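Local coordinates for purine nucleoside phosphorylase (Thermus thermophilus, PDB 6TK9), which catalyses the reversible phosphorolysis of purine nucleosides, probably including inosine and guanosine, to the free base and a pentose 1-phosphate, at residues L109-G114 / G228-T233; M126-Y131 / G181-F186. All blocks are in the same frame, centred on the assembly; numbering follows the deposited sequence.

Contact 1: residues L109-G114 / G228-T233; sequences LTSAAG and GLSTIT. With PO4 (phosphate ion), chain G.
Leu109 to Ala113 run parallel to Gly228 to Ile232 as neighbouring strands, their short axes 4.5 Å apart at closest and inclined at 34°. Backbone bonds alternate across the gap, from Leu229 N to Leu109 O at 2.9 Å through Thr231 N to Ser111 O and Ala113 N to Thr231 O, ending with Thr233 N on Ala113 O; the bond from Ser111 N to Leu229 O is weak. On the face carrying Leu109, Ser111 and Ala113, the hydroxyls Ser111 OG and Ser230 OG approach to 2.6 Å, Ser230 OG being also hydrogen-bonded to His128 NE2, and Ala113 CB packs on Ser230 CB at 3.6 Å. Ser111 OG sits between its own backbone N and carbonyl carbon (chi1 49°), a rotation that swings it over to the neighbouring strand. This pair lies in the central sheet of the phosphorylase fold, and strand 106-115 also helps to build an anion pocket: Ala112 N donates to O3 of a bound phosphate at 2.9 Å. Ser29, Arg80, His82 and Ser211 complete the grip, consistent with the site of the phosphate co-substrate. On the opposite face, Ala112 CB is met by Thr233 CG2 at 3.6 Å, and both side chains touch Val249 of helix 246-255. A serine in place of Thr233 lacks this methyl and would probably leave Ala112 CB without its neighbour across the strands.

Contact 2: residues M126-Y131 / G181-F186; sequences MLHLDY and GVYAWF
The parallel strands 124-133 and 179-185, joined through helix 161-173, form a beta-alpha-beta unit in which Leu127 and Leu129 pack on the helix while Gly181 and Tyr183 pair with the first strand. Gly181 is gripped twice, its N bonding to Leu127 O at 3.2 Å and its O receiving Leu129 N at 2.8 Å in a nearly straight bond (178°). The next bond runs from Tyr183 N to Asp130 O at 2.9 Å, one residue further along the first strand than a regular pairing would give, so a beta bulge falls at Leu129 and Asp130. Met126, its CG anti to the backbone N (chi1 -174°), lays its thioether along Gly181 and brings CE to 3.6 Å from Gly181 O; the backbone angles here, which would press a CB against the preceding carbonyl O, call for glycine. Across the bulge His128 and Tyr183 lie side by side and point the same way. Tyr183 CB sits over one face of the imidazole, 3.9 Å from its centroid, in a CH-pi contact, whereas the rings themselves are slid apart with planes at 23°. Tyr159 holds His128 ND1. Tyr183 OH is hydrogen-bonded to Ser211 O, and the hydroxyl of that serine binds the phosphate, which places the tyrosine in the second shell of that pocket. Asp130 OD2 accepts a hydrogen bond from the backbone N of Ala195 of a second subunit.

How the contacts relate
Strand 106-115 comes first in the chain, and its 109-114 segment pairs with 228-233, more than a hundred residues later, closing the long loop of contact 1. Contact 2 lies wholly within that loop: 126-131 follows soon after the first strand and pairs with 181-186 about fifty residues on. The two contacts nest without crossing, their centres about 9 Å apart. Strand 225-235 joins them, running parallel to 106-115 and antiparallel to 124-133, and thereby connects the phosphate-binding strand with the strand pair facing neighbouring subunits. A side-chain link adds to this backbone pairing: Ser230 OG lies 2.7 Å from His128 NE2, a probable hydrogen bond.

Contact 1: residues L109-G114 / G228-T233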
loop_
_atom_site.group_PDB
_atom_site.type_symbol
_atom_site.label_atom_id
_atom_site.label_comp_id
_atom_site.label_asym_id
_atom_site.label_seq_id
_atom_site.Cartn_x
_atom_site.Cartn_y
_atom_site.Cartn_z
ATOM N N LEU A 109 -19.179 19.662 -14.882
ATOM C CA LEU A 109 -19.584 19.515 -13.462
ATOM C C LEU A 109 -18.527 20.182 -12.584
ATOM O O LEU A 109 -17.370 19.792 -12.690
ATOM C CB LEU A 109 -19.730 18.027 -13.144
ATOM C CG LEU A 109 -20.620 17.244 -14.102
ATOM C CD1 LEU A 109 -20.487 15.758 -13.837
ATOM C CD2 LEU A 109 -22.067 17.685 -13.987
ATOM N N THR A 110 -18.919 21.159 -11.772
ATOM C CA THR A 110 -18.008 21.948 -10.911
ATOM C C THR A 110 -18.398 21.708 -9.454
ATOM O O THR A 110 -19.603 21.520 -9.191
ATOM C CB THR A 110 -18.008 23.442 -11.281
ATOM O OG1 THR A 110 -19.094 24.116 -10.635
ATOM C CG2 THR A 110 -18.065 23.667 -12.780
ATOM N N SER A 111 -17.409 21.743 -8.557
ATOM C CA SER A 111 -17.555 21.442 -7.110
ATOM C C SER A 111 -16.486 22.208 -6.329
ATOM O O SER A 111 -15.439 22.557 -6.916
ATOM C CB SER A 111 -17.449 19.951 -6.859
ATOM O OG SER A 111 -16.309 19.417 -7.523
ATOM N N ALA A 112 -16.737 22.463 -5.054
ATOM C CA ALA A 112 -15.676 22.720 -4.051
ATOM C C ALA A 112 -15.168 21.361 -3.549
ATOM O O ALA A 112 -16.014 20.465 -3.345
ATOM C CB ALA A 112 -16.208 23.575 -2.923
ATOM N N ALA A 113 -13.853 21.200 -3.392
ATOM C CA ALA A 113 -13.213 19.934 -2.984
ATOM C C ALA A 113 -12.041 20.245 -2.081
ATOM O O ALA A 113 -11.423 21.300 -2.309
ATOM C CB ALA A 113 -12.730 19.166 -4.184
ATOM N N GLY A 114 -11.750 19.336 -1.146
ATOM C CA GLY A 114 -10.460 19.260 -0.431
ATOM C C GLY A 114 -9.357 18.690 -1.310
ATOM O O GLY A 114 -9.644 17.761 -2.119
ATOM N N GLY A 228 -15.008 17.626 -15.450
ATOM C CA GLY A 228 -15.112 17.842 -13.998
ATOM C C GLY A 228 -14.054 18.822 -13.526
ATOM O O GLY A 228 -12.877 18.625 -13.855
ATOM N N LEU A 229 -14.452 19.855 -12.793
ATOM C CA LEU A 229 -13.512 20.833 -12.220
ATOM C C LEU A 229 -13.913 21.043 -10.771
ATOM O O LEU A 229 -15.116 21.190 -10.483
ATOM C CB LEU A 229 -13.524 22.165 -12.976
ATOM C CG LEU A 229 -13.303 22.106 -14.486
ATOM C CD1 LEU A 229 -13.494 23.496 -15.079
ATOM C CD2 LEU A 229 -11.923 21.558 -14.846
ATOM N N SER A 230 -12.909 21.036 -9.904
ATOM C CA SER A 230 -13.046 21.400 -8.489
ATOM C C SER A 230 -12.120 22.587 -8.237
ATOM O O SER A 230 -11.046 22.679 -8.886
ATOM C CB SER A 230 -12.762 20.224 -7.622
ATOM O OG SER A 230 -13.704 19.201 -7.905
ATOM N N THR A 231 -12.627 23.524 -7.450
ATOM C CA THR A 231 -11.850 24.530 -6.713
ATOM C C THR A 231 -11.306 23.796 -5.493
ATOM O O THR A 231 -12.114 23.287 -4.705
ATOM C CB THR A 231 -12.723 25.737 -6.351
ATOM O OG1 THR A 231 -13.108 26.410 -7.559
ATOM C CG2 THR A 231 -11.998 26.669 -5.404
ATOM N N ILE A 232 -9.990 23.680 -5.384
ATOM C CA ILE A 232 -9.353 23.109 -4.175
ATOM C C ILE A 232 -9.417 24.197 -3.093
ATOM O O ILE A 232 -8.465 24.959 -2.954
ATOM C CB ILE A 232 -7.935 22.617 -4.499
ATOM C CG1 ILE A 232 -7.949 21.598 -5.641
ATOM C CG2 ILE A 232 -7.259 22.068 -3.251
ATOM C CD1 ILE A 232 -8.712 20.349 -5.331
ATOM N N THR A 233 -10.547 24.270 -2.391
ATOM C CA THR A 233 -10.896 25.325 -1.408
ATOM C C THR A 233 -10.014 25.215 -0.161
ATOM O O THR A 233 -9.755 26.253 0.483
ATOM C CB THR A 233 -12.383 25.228 -1.052
ATOM O OG1 THR A 233 -12.619 23.877 -0.645
ATOM C CG2 THR A 233 -13.288 25.607 -2.205
HETATM P P PO4 G . -20.158 20.801 -3.957
HETATM O O1 PO4 G . -21.658 20.667 -4.261
HETATM O O2 PO4 G . -19.948 21.017 -2.461
HETATM O O3 PO4 G . -19.557 21.976 -4.702
HETATM O O4 PO4 G . -19.461 19.530 -4.433
#

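Contact 2: residues M126-Y131 / G181-F186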
loop_
_atom_site.group_PDB
_atom_site.type_symbol
_atom_site.label_atom_id
_atom_site.label_comp_id
_atom_site.label_asym_id
_atom_site.label_seq_id
_atom_site.Cartn_x
_atom_site.Cartn_y
_atom_site.Cartn_z
ATOM N N MET A 126 -8.472 21.902 -10.031
ATOM C CA MET A 126 -8.122 20.503 -10.370
ATOM C C MET A 126 -9.088 20.053 -11.450
ATOM O O MET A 126 -10.287 20.031 -11.178
ATOM C CB MET A 126 -8.210 19.545 -9.172
ATOM C CG MET A 126 -7.713 18.129 -9.495
ATOM S SD MET A 126 -8.143 16.880 -8.236
ATOM C CE MET A 126 -9.693 16.257 -8.874
ATOM N N LEU A 127 -8.553 19.765 -12.629
ATOM C CA LEU A 127 -9.241 19.001 -13.687
ATOM C C LEU A 127 -9.415 17.563 -13.195
ATOM O O LEU A 127 -8.444 16.994 -12.682
ATOM C CB LEU A 127 -8.362 19.062 -14.935
ATOM C CG LEU A 127 -8.834 18.248 -16.132
ATOM C CD1 LEU A 127 -10.169 18.765 -16.628
ATOM C CD2 LEU A 127 -7.791 18.287 -17.240
ATOM N N HIS A 128 -10.611 17.001 -13.327
ATOM C CA HIS A 128 -10.903 15.590 -12.976
ATOM C C HIS A 128 -10.374 14.698 -14.101
ATOM O O HIS A 128 -10.769 14.931 -15.262
ATOM C CB HIS A 128 -12.404 15.382 -12.777
ATOM C CG HIS A 128 -12.969 16.036 -11.563
ATOM N ND1 HIS A 128 -14.166 15.634 -11.019
ATOM C CD2 HIS A 128 -12.511 17.054 -10.794
ATOM C CE1 HIS A 128 -14.425 16.382 -9.959
ATOM N NE2 HIS A 128 -13.419 17.262 -9.793
ATOM N N LEU A 129 -9.530 13.720 -13.767
ATOM C CA LEU A 129 -9.061 12.670 -14.704
ATOM C C LEU A 129 -9.832 11.377 -14.488
ATOM O O LEU A 129 -9.992 10.656 -15.455
ATOM C CB LEU A 129 -7.574 12.441 -14.476
ATOM C CG LEU A 129 -6.708 13.632 -14.847
ATOM C CD1 LEU A 129 -5.230 13.290 -14.706
ATOM C CD2 LEU A 129 -7.024 14.091 -16.262
ATOM N N ASP A 130 -10.260 11.097 -13.254
ATOM C CA ASP A 130 -11.023 9.864 -12.899
ATOM C C ASP A 130 -11.680 10.040 -11.529
ATOM O O ASP A 130 -11.431 11.071 -10.858
ATOM C CB ASP A 130 -10.100 8.646 -12.888
ATOM C CG ASP A 130 -10.753 7.351 -13.307
ATOM O OD1 ASP A 130 -11.936 7.396 -13.655
ATOM O OD2 ASP A 130 -10.064 6.304 -13.247
ATOM N N TYR A 131 -12.489 9.071 -11.114
ATOM C CA TYR A 131 -13.277 9.159 -9.856
ATOM C C TYR A 131 -13.190 7.831 -9.102
ATOM O O TYR A 131 -12.955 6.722 -9.685
ATOM C CB TYR A 131 -14.738 9.555 -10.144
ATOM C CG TYR A 131 -15.575 8.446 -10.733
ATOM C CD1 TYR A 131 -16.058 7.420 -9.943
ATOM C CD2 TYR A 131 -15.823 8.380 -12.086
ATOM C CE1 TYR A 131 -16.753 6.350 -10.482
ATOM C CE2 TYR A 131 -16.561 7.340 -12.636
ATOM C CZ TYR A 131 -17.014 6.307 -11.835
ATOM O OH TYR A 131 -17.722 5.263 -12.366
ATOM N N GLY A 181 -6.210 15.239 -11.261
ATOM C CA GLY A 181 -6.234 14.021 -10.438
ATOM C C GLY A 181 -7.585 13.353 -10.334
ATOM O O GLY A 181 -8.511 13.660 -11.139
ATOM N N VAL A 182 -7.656 12.447 -9.356
ATOM C CA VAL A 182 -8.785 11.517 -9.099
ATOM C C VAL A 182 -9.647 12.133 -8.019
ATOM O O VAL A 182 -9.062 12.459 -6.950
ATOM C CB VAL A 182 -8.265 10.143 -8.648
ATOM C CG1 VAL A 182 -9.401 9.168 -8.366
ATOM C CG2 VAL A 182 -7.289 9.583 -9.661
ATOM N N TYR A 183 -10.953 12.237 -8.289
ATOM C CA TYR A 183 -11.968 12.770 -7.336
ATOM C C TYR A 183 -12.616 11.616 -6.569
ATOM O O TYR A 183 -13.199 10.754 -7.228
ATOM C CB TYR A 183 -13.044 13.585 -8.068
ATOM C CG TYR A 183 -14.096 14.214 -7.183
ATOM C CD1 TYR A 183 -15.242 13.523 -6.846
ATOM C CD2 TYR A 183 -13.977 15.515 -6.723
ATOM C CE1 TYR A 183 -16.238 14.098 -6.078
ATOM C CE2 TYR A 183 -14.962 16.105 -5.943
ATOM C CZ TYR A 183 -16.103 15.393 -5.615
ATOM O OH TYR A 183 -17.085 15.940 -4.823
ATOM N N ALA A 184 -12.543 11.630 -5.235
ATOM C CA ALA A 184 -13.221 10.667 -4.329
ATOM C C ALA A 184 -14.508 11.281 -3.758
ATOM O O ALA A 184 -14.447 12.332 -3.026
ATOM C CB ALA A 184 -12.288 10.259 -3.213
ATOM N N TRP A 185 -15.629 10.631 -4.053
ATOM C CA TRP A 185 -16.972 10.875 -3.455
ATOM C C TRP A 185 -17.025 10.296 -2.041
ATOM O O TRP A 185 -17.167 9.095 -1.913
ATOM C CB TRP A 185 -18.067 10.266 -4.352
ATOM C CG TRP A 185 -19.472 10.442 -3.869
ATOM C CD1 TRP A 185 -19.928 11.365 -2.974
ATOM C CD2 TRP A 185 -20.625 9.730 -4.328
ATOM N NE1 TRP A 185 -21.279 11.245 -2.818
ATOM C CE2 TRP A 185 -21.734 10.253 -3.629
ATOM C CE3 TRP A 185 -20.825 8.683 -5.228
ATOM C CZ2 TRP A 185 -23.019 9.760 -3.795
ATOM C CZ3 TRP A 185 -22.093 8.185 -5.388
ATOM C CH2 TRP A 185 -23.173 8.723 -4.686
ATOM N N PHE A 186 -16.882 11.142 -1.028
ATOM C CA PHE A 186 -17.063 10.823 0.413
ATOM C C PHE A 186 -18.483 11.228 0.776
ATOM O O PHE A 186 -18.869 12.334 0.398
ATOM C CB PHE A 186 -16.037 11.584 1.254
ATOM C CG PHE A 186 -16.065 11.276 2.726
ATOM C CD1 PHE A 186 -15.543 10.085 3.211
ATOM C CD2 PHE A 186 -16.602 12.176 3.629
ATOM C CE1 PHE A 186 -15.549 9.803 4.569
ATOM C CE2 PHE A 186 -16.619 11.885 4.986
ATOM C CZ PHE A 186 -16.078 10.704 5.460
#